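Local atomic coordinates of stringent starvation protein B (Caulobacter vibrioides, PDB entry 2QAS), a protein that probably serves as an adaptor that recognises ssrA-tagged proteins and hands them to the ClpX unfoldase for degradation. Residues A[47-53]-A[70-76]; A[85-91]-A[103-107]; A[21-27]-A[120-126]; A[75-81]-A[92-96]. One frame throughout, in Å; residues are numbered along the deposited sequence.

Contact 1 (A[47-53]-A[70-76])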
# COMPACT_ATOMS: atom_id res chain seq x y z
N LEU A 47 -6.18 2.24 18.37
CA LEU A 47 -5.81 1.08 17.56
C LEU A 47 -5.58 -0.24 18.27
O LEU A 47 -5.12 -0.29 19.40
CB LEU A 47 -4.56 1.41 16.74
CG LEU A 47 -4.48 2.82 16.13
CD1 LEU A 47 -3.17 2.99 15.38
CD2 LEU A 47 -5.65 3.05 15.18
N TYR A 48 -5.91 -1.32 17.56
CA TYR A 48 -5.69 -2.67 18.05
C TYR A 48 -4.73 -3.28 17.04
O TYR A 48 -5.06 -3.43 15.86
CB TYR A 48 -6.99 -3.48 18.08
CG TYR A 48 -7.85 -3.20 19.28
CD1 TYR A 48 -8.62 -2.04 19.37
CD2 TYR A 48 -7.85 -4.08 20.37
CE1 TYR A 48 -9.38 -1.76 20.51
CE2 TYR A 48 -8.60 -3.81 21.52
CZ TYR A 48 -9.36 -2.65 21.58
OH TYR A 48 -10.10 -2.40 22.72
N ILE A 49 -3.53 -3.61 17.49
CA ILE A 49 -2.52 -4.19 16.63
C ILE A 49 -2.27 -5.63 17.06
O ILE A 49 -2.01 -5.90 18.23
CB ILE A 49 -1.16 -3.46 16.76
CG1 ILE A 49 -1.34 -1.95 16.57
CG2 ILE A 49 -0.17 -4.01 15.76
CD1 ILE A 49 -1.89 -1.60 15.25
N THR A 50 -2.34 -6.57 16.12
CA THR A 50 -2.08 -7.96 16.47
C THR A 50 -0.85 -8.40 15.69
O THR A 50 -0.74 -8.13 14.50
CB THR A 50 -3.27 -8.86 16.11
OG1 THR A 50 -4.47 -8.33 16.69
CG2 THR A 50 -3.04 -10.26 16.65
N PHE A 51 0.07 -9.07 16.36
CA PHE A 51 1.30 -9.53 15.71
C PHE A 51 1.80 -10.89 16.18
O PHE A 51 1.44 -11.38 17.25
CB PHE A 51 2.42 -8.52 15.91
CG PHE A 51 2.83 -8.36 17.35
CD1 PHE A 51 2.06 -7.60 18.22
CD2 PHE A 51 3.98 -8.98 17.83
CE1 PHE A 51 2.43 -7.46 19.56
CE2 PHE A 51 4.37 -8.84 19.15
CZ PHE A 51 3.60 -8.08 20.03
N LYS A 52 2.67 -11.47 15.36
CA LYS A 52 3.27 -12.77 15.64
C LYS A 52 4.46 -12.53 16.56
O LYS A 52 5.43 -11.90 16.16
CB LYS A 52 3.73 -13.43 14.33
CG LYS A 52 3.80 -14.95 14.39
CD LYS A 52 2.41 -15.57 14.40
CE LYS A 52 2.47 -17.07 14.70
NZ LYS A 52 3.43 -17.78 13.80
N THR A 53 4.37 -13.05 17.78
CA THR A 53 5.41 -12.91 18.79
C THR A 53 6.76 -13.50 18.41
O THR A 53 7.81 -12.97 18.79
CB THR A 53 4.96 -13.57 20.10
OG1 THR A 53 3.76 -12.95 20.56
CG2 THR A 53 6.03 -13.43 21.17
N ASP A 70 2.38 -17.40 20.14
CA ASP A 70 2.35 -16.95 18.75
C ASP A 70 1.77 -15.55 18.53
O ASP A 70 2.49 -14.65 18.11
CB ASP A 70 1.62 -17.96 17.86
CG ASP A 70 0.11 -17.99 18.08
OD1 ASP A 70 -0.63 -18.25 17.10
OD2 ASP A 70 -0.33 -17.75 19.23
N GLU A 71 0.49 -15.37 18.82
CA GLU A 71 -0.18 -14.08 18.61
C GLU A 71 -0.23 -13.21 19.86
O GLU A 71 -0.24 -13.71 20.98
CB GLU A 71 -1.61 -14.31 18.12
CG GLU A 71 -1.71 -15.05 16.80
CD GLU A 71 -1.44 -14.16 15.61
OE1 GLU A 71 -2.22 -13.21 15.40
OE2 GLU A 71 -0.44 -14.41 14.88
N MET A 72 -0.28 -11.90 19.65
CA MET A 72 -0.39 -10.96 20.76
C MET A 72 -1.01 -9.68 20.25
O MET A 72 -0.57 -9.12 19.26
CB MET A 72 0.98 -10.63 21.38
CG MET A 72 0.85 -9.73 22.61
SD MET A 72 2.40 -9.34 23.51
CE MET A 72 2.06 -7.70 24.03
N THR A 73 -2.06 -9.24 20.93
CA THR A 73 -2.73 -8.01 20.55
C THR A 73 -2.40 -6.94 21.58
O THR A 73 -2.27 -7.22 22.77
CB THR A 73 -4.26 -8.18 20.49
OG1 THR A 73 -4.60 -9.13 19.47
CG2 THR A 73 -4.95 -6.85 20.18
N ILE A 74 -2.24 -5.71 21.10
CA ILE A 74 -1.98 -4.59 21.99
C ILE A 74 -2.94 -3.51 21.57
O ILE A 74 -3.31 -3.44 20.41
CB ILE A 74 -0.51 -4.07 21.91
CG1 ILE A 74 -0.20 -3.52 20.52
CG2 ILE A 74 0.46 -5.18 22.28
CD1 ILE A 74 1.25 -3.11 20.37
N VAL A 75 -3.35 -2.69 22.51
CA VAL A 75 -4.27 -1.61 22.20
C VAL A 75 -3.55 -0.30 22.48
O VAL A 75 -2.84 -0.17 23.50
CB VAL A 75 -5.57 -1.73 23.05
CG1 VAL A 75 -5.24 -1.75 24.53
CG2 VAL A 75 -6.51 -0.60 22.72
N LEU A 76 -3.69 0.64 21.55
CA LEU A 76 -3.07 1.96 21.67
C LEU A 76 -4.21 2.94 21.83
O LEU A 76 -4.83 3.36 20.86
CB LEU A 76 -2.26 2.28 20.41
CG LEU A 76 -1.09 1.32 20.15
CD1 LEU A 76 -0.39 1.71 18.87
CD2 LEU A 76 -0.13 1.34 21.33
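Thr50 and Thr73 face each other as a non-hydrogen-bonded pair in an antiparallel sheet, yet they are joined through their side chains: OG1 of Thr50 and OG1 of Thr73 are hydrogen-bonded at 2.9 Å. Each hydroxyl stands anti to its own carbonyl carbon (chi1 -52° and -63°), which swings both in between the strands and lets two buried hydroxyls satisfy each other. On the same face Tyr48 lies alongside Val75, whose CG2 sits over the ring face, offset toward the rim, 3.7 Å from CZ of Tyr48. The opposite face is apolar. Phe51 leans across the strand so that CB of Met72 lies over its ring, and the Met72 sulfur reaches obliquely to the ring in a Met-aromatic contact, SD to CZ of Phe51 3.9 Å. Ile49 and Ile74 meet next to it, CB of Ile49 to CG1 of Ile74 3.9 Å. Paired backbone bonds between these two isoleucines run both ways, N of each to O of the other at 2.9 Å. Strand 47-52 is flanked on its other side by strand 110-115, where Thr111 holds the carboxylate of Glu71. Strand 71-76 is outermost within this chain, and a bound peptide is hydrogen-bonded to the backbone of Thr73, while Phe90, Leu94 and Phe96 of strand 89-96 cover the apolar face.

Contact 2 (A[85-91]-A[103-107])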
# COMPACT_ATOMS: atom_id res chain seq x y z
N PRO A 85 7.52 5.10 15.63
CA PRO A 85 7.33 4.33 14.40
C PRO A 85 8.42 4.55 13.35
O PRO A 85 8.39 5.54 12.62
CB PRO A 85 5.95 4.76 13.93
CG PRO A 85 5.90 6.19 14.34
CD PRO A 85 6.53 6.19 15.72
N GLY A 86 9.38 3.63 13.30
CA GLY A 86 10.46 3.72 12.33
C GLY A 86 9.91 3.39 10.95
O GLY A 86 8.70 3.26 10.78
N GLU A 87 10.79 3.25 9.97
CA GLU A 87 10.31 2.95 8.62
C GLU A 87 10.04 1.46 8.41
O GLU A 87 9.21 1.09 7.58
CB GLU A 87 11.29 3.49 7.56
CG GLU A 87 11.45 5.04 7.55
CD GLU A 87 10.27 5.82 6.94
OE1 GLU A 87 10.25 7.07 7.04
OE2 GLU A 87 9.36 5.21 6.34
N THR A 88 10.71 0.60 9.18
CA THR A 88 10.50 -0.84 9.04
C THR A 88 9.87 -1.53 10.26
O THR A 88 9.42 -2.67 10.18
CB THR A 88 11.83 -1.55 8.71
OG1 THR A 88 12.80 -1.26 9.72
CG2 THR A 88 12.35 -1.08 7.36
N PHE A 89 9.85 -0.84 11.40
CA PHE A 89 9.28 -1.39 12.62
C PHE A 89 8.94 -0.26 13.59
O PHE A 89 9.43 0.86 13.43
CB PHE A 89 10.28 -2.33 13.28
CG PHE A 89 11.39 -1.62 13.98
CD1 PHE A 89 11.26 -1.24 15.31
CD2 PHE A 89 12.55 -1.27 13.29
CE1 PHE A 89 12.26 -0.51 15.94
CE2 PHE A 89 13.56 -0.54 13.91
CZ PHE A 89 13.41 -0.16 15.24
N PHE A 90 8.11 -0.54 14.59
CA PHE A 90 7.77 0.47 15.59
C PHE A 90 8.02 -0.07 16.99
O PHE A 90 7.97 -1.28 17.22
CB PHE A 90 6.31 0.92 15.46
CG PHE A 90 5.29 -0.13 15.84
CD1 PHE A 90 4.87 -1.09 14.92
CD2 PHE A 90 4.74 -0.15 17.12
CE1 PHE A 90 3.92 -2.06 15.26
CE2 PHE A 90 3.78 -1.11 17.48
CZ PHE A 90 3.37 -2.06 16.55
N SER A 91 8.33 0.83 17.92
CA SER A 91 8.53 0.42 19.30
C SER A 91 7.63 1.32 20.17
O SER A 91 7.34 2.45 19.79
CB SER A 91 10.01 0.49 19.71
OG SER A 91 10.56 1.78 19.56
N LEU A 103 8.46 -2.60 23.68
CA LEU A 103 8.25 -3.57 22.61
C LEU A 103 8.66 -3.00 21.27
O LEU A 103 8.48 -1.81 21.01
CB LEU A 103 6.78 -3.95 22.51
CG LEU A 103 6.15 -4.87 23.54
CD1 LEU A 103 4.68 -5.01 23.20
CD2 LEU A 103 6.84 -6.23 23.52
N SER A 104 9.19 -3.87 20.42
CA SER A 104 9.57 -3.50 19.08
C SER A 104 8.89 -4.50 18.17
O SER A 104 9.04 -5.71 18.34
CB SER A 104 11.08 -3.57 18.89
OG SER A 104 11.65 -2.33 19.26
N VAL A 105 8.12 -3.99 17.22
CA VAL A 105 7.40 -4.87 16.31
C VAL A 105 7.59 -4.46 14.85
O VAL A 105 7.39 -3.30 14.49
CB VAL A 105 5.89 -4.86 16.63
CG1 VAL A 105 5.14 -5.79 15.69
CG2 VAL A 105 5.68 -5.28 18.08
N PRO A 106 8.01 -5.41 14.00
CA PRO A 106 8.20 -5.06 12.59
C PRO A 106 6.82 -5.04 11.94
O PRO A 106 5.91 -5.73 12.39
CB PRO A 106 9.06 -6.21 12.05
CG PRO A 106 9.73 -6.76 13.27
CD PRO A 106 8.63 -6.72 14.29
N TYR A 107 6.65 -4.23 10.90
CA TYR A 107 5.36 -4.21 10.25
C TYR A 107 5.11 -5.56 9.59
O TYR A 107 3.96 -5.95 9.37
CB TYR A 107 5.32 -3.07 9.23
CG TYR A 107 5.53 -1.74 9.91
CD1 TYR A 107 6.71 -1.02 9.71
CD2 TYR A 107 4.59 -1.23 10.80
CE1 TYR A 107 6.94 0.18 10.38
CE2 TYR A 107 4.81 -0.04 11.48
CZ TYR A 107 5.99 0.66 11.27
OH TYR A 107 6.23 1.83 11.95
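Phe90 and Val105 are paired across the beta hairpin of strands 89-96 and 99-106. They form an antiparallel hydrogen-bonded pair: Phe90 N gives to Val105 O at 2.9 Å, and Val105 N to Phe90 O at 2.7 Å. Their side chains leave the sheet on the same face and run side by side. Because CG of Phe90 is set between the backbone N and the carbonyl carbon (chi1 69°), the ring folds back over its partner and presents a face to Val105, with CB of Val105 3.7 Å from CE1 of Phe90. Beyond the last pair the chain turns, and Tyr107 takes over. Its ring crosses obliquely to that of Phe90, the planes 31° apart and CE2 of Tyr107 3.6 Å from CD1 of Phe90. The phenol then reaches the loop ahead of the hairpin: its OH donates to the carbonyl oxygen of Gly86, which lies in the ring plane, with Tyr107 OH to Gly86 O 3.1 Å. A second grip comes from the backbone, Tyr107 N to Thr88 O at 3.3 Å. One tyrosine thus pins the turn 86-88 by both its main chain and its hydroxyl. On the other face Phe89 rests its CB on Pro106. Helix 16-35 covers Phe90 and Tyr107 through Leu32, and Glu87 forms salt bridges with Lys29 and Lys33 of the same helix. With strand 81-85 ahead of it, the hairpin is part of a three-stranded antiparallel meander.

Contact 3 (A[21-27]-A[120-126])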
# COMPACT_ATOMS: atom_id res chain seq x y z
N GLN A 21 -0.95 -6.94 -0.17
CA GLN A 21 -0.86 -7.18 1.26
C GLN A 21 0.22 -6.29 1.87
O GLN A 21 0.00 -5.63 2.87
CB GLN A 21 -0.52 -8.65 1.52
CG GLN A 21 -1.14 -9.24 2.78
CD GLN A 21 -2.62 -9.55 2.61
OE1 GLN A 21 -3.42 -8.66 2.28
NE2 GLN A 21 -3.00 -10.80 2.85
N ASP A 22 1.40 -6.27 1.25
CA ASP A 22 2.49 -5.44 1.72
C ASP A 22 2.10 -3.99 1.64
O ASP A 22 2.32 -3.22 2.57
CB ASP A 22 3.75 -5.66 0.88
CG ASP A 22 4.20 -7.09 0.89
OD1 ASP A 22 4.31 -7.66 2.00
OD2 ASP A 22 4.44 -7.64 -0.21
N ALA A 23 1.55 -3.61 0.50
CA ALA A 23 1.12 -2.24 0.29
C ALA A 23 0.24 -1.81 1.46
O ALA A 23 0.39 -0.71 1.98
CB ALA A 23 0.35 -2.11 -1.02
N LEU A 24 -0.66 -2.69 1.87
CA LEU A 24 -1.57 -2.36 2.95
C LEU A 24 -0.95 -2.31 4.35
O LEU A 24 -1.48 -1.64 5.24
CB LEU A 24 -2.77 -3.30 2.92
CG LEU A 24 -3.69 -3.01 1.73
CD1 LEU A 24 -4.80 -4.03 1.65
CD2 LEU A 24 -4.25 -1.60 1.87
N ARG A 25 0.16 -3.01 4.56
CA ARG A 25 0.82 -2.96 5.86
C ARG A 25 1.23 -1.51 6.08
O ARG A 25 1.32 -1.04 7.22
CB ARG A 25 2.05 -3.86 5.89
CG ARG A 25 1.72 -5.35 5.90
CD ARG A 25 2.98 -6.20 6.00
NE ARG A 25 2.68 -7.63 6.03
CZ ARG A 25 2.09 -8.25 7.05
NH1 ARG A 25 1.74 -7.57 8.14
NH2 ARG A 25 1.84 -9.56 6.99
N GLY A 26 1.44 -0.81 4.97
CA GLY A 26 1.84 0.59 5.02
C GLY A 26 0.80 1.51 5.63
O GLY A 26 1.14 2.62 6.05
N VAL A 27 -0.45 1.07 5.68
CA VAL A 27 -1.51 1.89 6.28
C VAL A 27 -1.30 1.88 7.80
O VAL A 27 -1.55 2.87 8.49
CB VAL A 27 -2.92 1.34 5.96
CG1 VAL A 27 -3.97 2.11 6.75
CG2 VAL A 27 -3.20 1.47 4.48
N PHE A 120 -12.84 0.14 11.05
CA PHE A 120 -11.95 -0.14 9.94
C PHE A 120 -11.00 -1.26 10.37
O PHE A 120 -10.35 -1.17 11.40
CB PHE A 120 -11.15 1.11 9.57
CG PHE A 120 -10.13 0.86 8.50
CD1 PHE A 120 -8.80 0.59 8.84
CD2 PHE A 120 -10.50 0.82 7.16
CE1 PHE A 120 -7.87 0.27 7.86
CE2 PHE A 120 -9.57 0.51 6.17
CZ PHE A 120 -8.25 0.23 6.52
N ALA A 121 -10.91 -2.31 9.56
CA ALA A 121 -10.04 -3.43 9.89
C ALA A 121 -9.20 -3.92 8.71
O ALA A 121 -9.57 -3.72 7.56
CB ALA A 121 -10.89 -4.58 10.43
N LEU A 122 -8.08 -4.57 9.01
CA LEU A 122 -7.18 -5.12 7.99
C LEU A 122 -6.64 -6.44 8.50
O LEU A 122 -6.43 -6.60 9.70
CB LEU A 122 -6.00 -4.17 7.73
CG LEU A 122 -6.26 -2.82 7.07
CD1 LEU A 122 -4.96 -2.03 7.02
CD2 LEU A 122 -6.82 -3.01 5.67
N GLN A 123 -6.41 -7.39 7.60
CA GLN A 123 -5.88 -8.70 7.97
C GLN A 123 -4.71 -9.03 7.03
O GLN A 123 -4.87 -8.98 5.82
CB GLN A 123 -6.97 -9.77 7.87
CG GLN A 123 -8.21 -9.50 8.73
CD GLN A 123 -9.34 -10.52 8.54
OE1 GLN A 123 -9.14 -11.73 8.75
NE2 GLN A 123 -10.52 -10.05 8.14
N PHE A 124 -3.55 -9.34 7.59
CA PHE A 124 -2.37 -9.65 6.79
C PHE A 124 -1.86 -11.07 7.00
O PHE A 124 -2.51 -11.90 7.64
CB PHE A 124 -1.22 -8.70 7.09
CG PHE A 124 -1.63 -7.27 7.26
CD1 PHE A 124 -2.08 -6.80 8.49
CD2 PHE A 124 -1.55 -6.38 6.20
CE1 PHE A 124 -2.44 -5.48 8.66
CE2 PHE A 124 -1.91 -5.05 6.36
CZ PHE A 124 -2.35 -4.60 7.59
N SER A 125 -0.67 -11.32 6.45
CA SER A 125 0.01 -12.62 6.52
C SER A 125 -0.92 -13.78 6.22
O SER A 125 -0.59 -14.94 6.49
CB SER A 125 0.66 -12.81 7.90
OG SER A 125 1.48 -13.96 7.92
N ALA A 126 -2.08 -13.46 5.65
CA ALA A 126 -3.08 -14.47 5.31
C ALA A 126 -3.31 -14.50 3.80
O ALA A 126 -4.07 -13.69 3.26
CB ALA A 126 -4.39 -14.18 6.03
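Segment 21-27 of helix 16-35 passes over strand 120-123 with the axes 9.5 Å apart and the chain directions at 139°. Leu24 and Val27 face Leu122, while Gln21 and Arg25 meet Phe124. Leu122 pushes CD1 up to the helix, 4.1 Å from CB of Val27 and 3.9 Å from O of Leu24. Phe124 slots its ring edge-on against the helix backbone, with the carbonyl of Gln21 at its rim and CE2 4.0 Å from CB of Leu24. This is helix-on-sheet packing at the margin of the four-stranded antiparallel sheet, where strand 120-123 is outermost within the chain; the next helix face belongs to the dimer, with Ala23 and Val27 packing on Val27 and Ala23 of the second subunit. Arg25 slides past Phe124 in the opposite direction. Its chain, extended from CG to NE, carries the guanidinium out to the phenylalanine, and the last torsion (chi4 -70°) turns it to within 25° of the ring plane. One face of the guanidinium lies over CB and CG of Phe124, offset toward the rim, with CZ of Arg25 3.3 Å from CB of Phe124. The NH1 end is held by the carbonyl of Leu110. Gln21 bends at chi2 and brings NE2 to 3.1 Å from O of Ala126, a residue that is poorly ordered.

Contact 4 (A[75-81]-A[92-96])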
# COMPACT_ATOMS: atom_id res chain seq x y z
N VAL A 75 -3.35 -2.69 22.51
CA VAL A 75 -4.27 -1.61 22.20
C VAL A 75 -3.55 -0.30 22.48
O VAL A 75 -2.84 -0.17 23.50
CB VAL A 75 -5.57 -1.73 23.05
CG1 VAL A 75 -5.24 -1.75 24.53
CG2 VAL A 75 -6.51 -0.60 22.72
N LEU A 76 -3.69 0.64 21.55
CA LEU A 76 -3.07 1.96 21.67
C LEU A 76 -4.21 2.94 21.83
O LEU A 76 -4.83 3.36 20.86
CB LEU A 76 -2.26 2.28 20.41
CG LEU A 76 -1.09 1.32 20.15
CD1 LEU A 76 -0.39 1.71 18.87
CD2 LEU A 76 -0.13 1.34 21.33
N GLN A 77 -4.49 3.31 23.07
CA GLN A 77 -5.59 4.20 23.36
C GLN A 77 -5.31 5.07 24.58
O GLN A 77 -4.91 6.23 24.45
CB GLN A 77 -6.86 3.37 23.57
CG GLN A 77 -8.14 4.12 23.94
CD GLN A 77 -9.39 3.20 23.93
OE1 GLN A 77 -9.38 2.10 24.50
NE2 GLN A 77 -10.45 3.65 23.29
N HIS A 78 -5.49 4.49 25.77
CA HIS A 78 -5.28 5.21 27.02
C HIS A 78 -3.92 5.01 27.65
O HIS A 78 -3.50 5.84 28.45
CB HIS A 78 -6.33 4.80 28.05
CG HIS A 78 -7.74 4.98 27.59
ND1 HIS A 78 -8.63 3.93 27.50
CD2 HIS A 78 -8.40 6.08 27.16
CE1 HIS A 78 -9.79 4.38 27.03
NE2 HIS A 78 -9.67 5.68 26.81
N GLN A 79 -3.23 3.92 27.32
CA GLN A 79 -1.95 3.66 27.97
C GLN A 79 -0.79 3.22 27.11
O GLN A 79 -0.52 2.02 26.97
CB GLN A 79 -2.17 2.66 29.11
CG GLN A 79 -3.09 3.20 30.22
CD GLN A 79 -3.23 2.23 31.39
OE1 GLN A 79 -2.24 1.77 31.94
NE2 GLN A 79 -4.47 1.93 31.77
N TYR A 80 -0.11 4.19 26.53
CA TYR A 80 1.06 3.94 25.71
C TYR A 80 1.92 5.20 25.71
O TYR A 80 1.42 6.33 25.69
CB TYR A 80 0.70 3.54 24.29
CG TYR A 80 0.12 4.64 23.43
CD1 TYR A 80 -1.24 4.90 23.43
CD2 TYR A 80 0.93 5.36 22.55
CE1 TYR A 80 -1.80 5.84 22.56
CE2 TYR A 80 0.39 6.30 21.68
CZ TYR A 80 -0.97 6.53 21.69
OH TYR A 80 -1.51 7.45 20.81
N TRP A 81 3.23 4.99 25.73
CA TRP A 81 4.16 6.09 25.80
C TRP A 81 5.26 5.90 24.80
O TRP A 81 5.55 4.78 24.38
CB TRP A 81 4.76 6.14 27.20
CG TRP A 81 3.75 6.41 28.26
CD1 TRP A 81 3.39 7.63 28.75
CD2 TRP A 81 2.89 5.45 28.90
NE1 TRP A 81 2.35 7.50 29.64
CE2 TRP A 81 2.02 6.17 29.76
CE3 TRP A 81 2.76 4.06 28.83
CZ2 TRP A 81 1.04 5.55 30.53
CZ3 TRP A 81 1.78 3.43 29.61
CH2 TRP A 81 0.93 4.18 30.45
N VAL A 92 7.17 0.78 21.30
CA VAL A 92 6.25 1.47 22.20
C VAL A 92 6.40 0.96 23.63
O VAL A 92 6.81 -0.18 23.85
CB VAL A 92 4.75 1.16 21.87
CG1 VAL A 92 3.85 2.23 22.45
CG2 VAL A 92 4.55 1.03 20.39
N THR A 93 6.03 1.80 24.59
CA THR A 93 6.06 1.39 25.98
C THR A 93 4.61 1.21 26.41
O THR A 93 3.79 2.11 26.21
CB THR A 93 6.69 2.46 26.87
OG1 THR A 93 8.06 2.64 26.51
CG2 THR A 93 6.59 2.05 28.34
N LEU A 94 4.30 0.05 26.97
CA LEU A 94 2.96 -0.25 27.44
C LEU A 94 3.07 -0.80 28.88
O LEU A 94 4.18 -1.06 29.37
CB LEU A 94 2.34 -1.31 26.53
CG LEU A 94 2.22 -1.04 25.03
CD1 LEU A 94 1.68 -2.28 24.34
CD2 LEU A 94 1.31 0.16 24.77
N LYS A 95 1.94 -0.99 29.54
CA LYS A 95 1.94 -1.51 30.91
C LYS A 95 1.28 -2.87 31.01
O LYS A 95 0.22 -3.09 30.43
CB LYS A 95 1.21 -0.56 31.84
CG LYS A 95 2.05 0.56 32.33
CD LYS A 95 1.27 1.45 33.28
CE LYS A 95 2.17 2.56 33.77
NZ LYS A 95 1.33 3.67 34.28
N PHE A 96 1.91 -3.76 31.75
CA PHE A 96 1.37 -5.10 31.96
C PHE A 96 1.35 -5.31 33.47
O PHE A 96 2.41 -5.35 34.11
CB PHE A 96 2.26 -6.14 31.27
CG PHE A 96 2.42 -5.89 29.80
CD1 PHE A 96 3.34 -4.96 29.34
CD2 PHE A 96 1.63 -6.55 28.87
CE1 PHE A 96 3.47 -4.70 27.97
CE2 PHE A 96 1.74 -6.30 27.50
CZ PHE A 96 2.67 -5.37 27.05
O HOH W 1 -0.44 -0.36 28.32
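Leu94 drives CD2 into the inner side of this contact, where it touches CB of Tyr80 at 3.5 Å and CD2 of Leu76 at 3.9 Å, the two leucine side chains crossing at about a right angle. CG1 of Val92 closes the same patch, 3.9 Å from CB of Tyr80. Tyr80 can join with its CB while its ring goes elsewhere: CG lies between the backbone N and the carbonyl carbon (chi1 70°), and the hydroxyl makes a weak hydrogen bond to Ala35. Next to this apolar patch Trp81 and Thr93 form an antiparallel hydrogen-bonded pair, Trp81 N to Thr93 O at 3.0 Å and the return bond likewise. The outer side is looser. Where the ladder would continue, the chains part and a water fills in, accepting from N of Lys95 and donating to O of Gln79, 2.7 Å from each. The extended Lys95 runs past the six-membered end of the indole, CE 3.9 Å from CH2 of Trp81, and its side chain crosses that of Gln79 at about a right angle, CD of Lys95 3.8 Å from OE1 of Gln79. Gln79 spends its NE2 on the backbone of the bound peptide, and the backbone of Lys95 is also hydrogen-bonded to the peptide. The chemistry is consistent with a binding cleft: apolar packing holds the segments together, a backbone water joins them where they part, and the peptide is bound through main chain and side chains.

From the N terminus, helix 16-35 opens the widest loop, which contact 3 closes only near the modelled C terminus; the other three contacts are nested inside it. Contact 1 closes first, bringing the chain back through helix 62-67 to pair strands 47-52 and 71-76. Contact 4 opens at the end of that second strand, sharing Val75 and Leu76 with it. Before it closes at 92-96, contact 2 has opened at 85-91, so these two cross. Ile74 against Leu94 ties contact 1 to contact 4, and Phe51 against Val105 ties it to contact 2, joining the two sheets. Arg25 touches Tyr107, where contacts 3 and 2 meet.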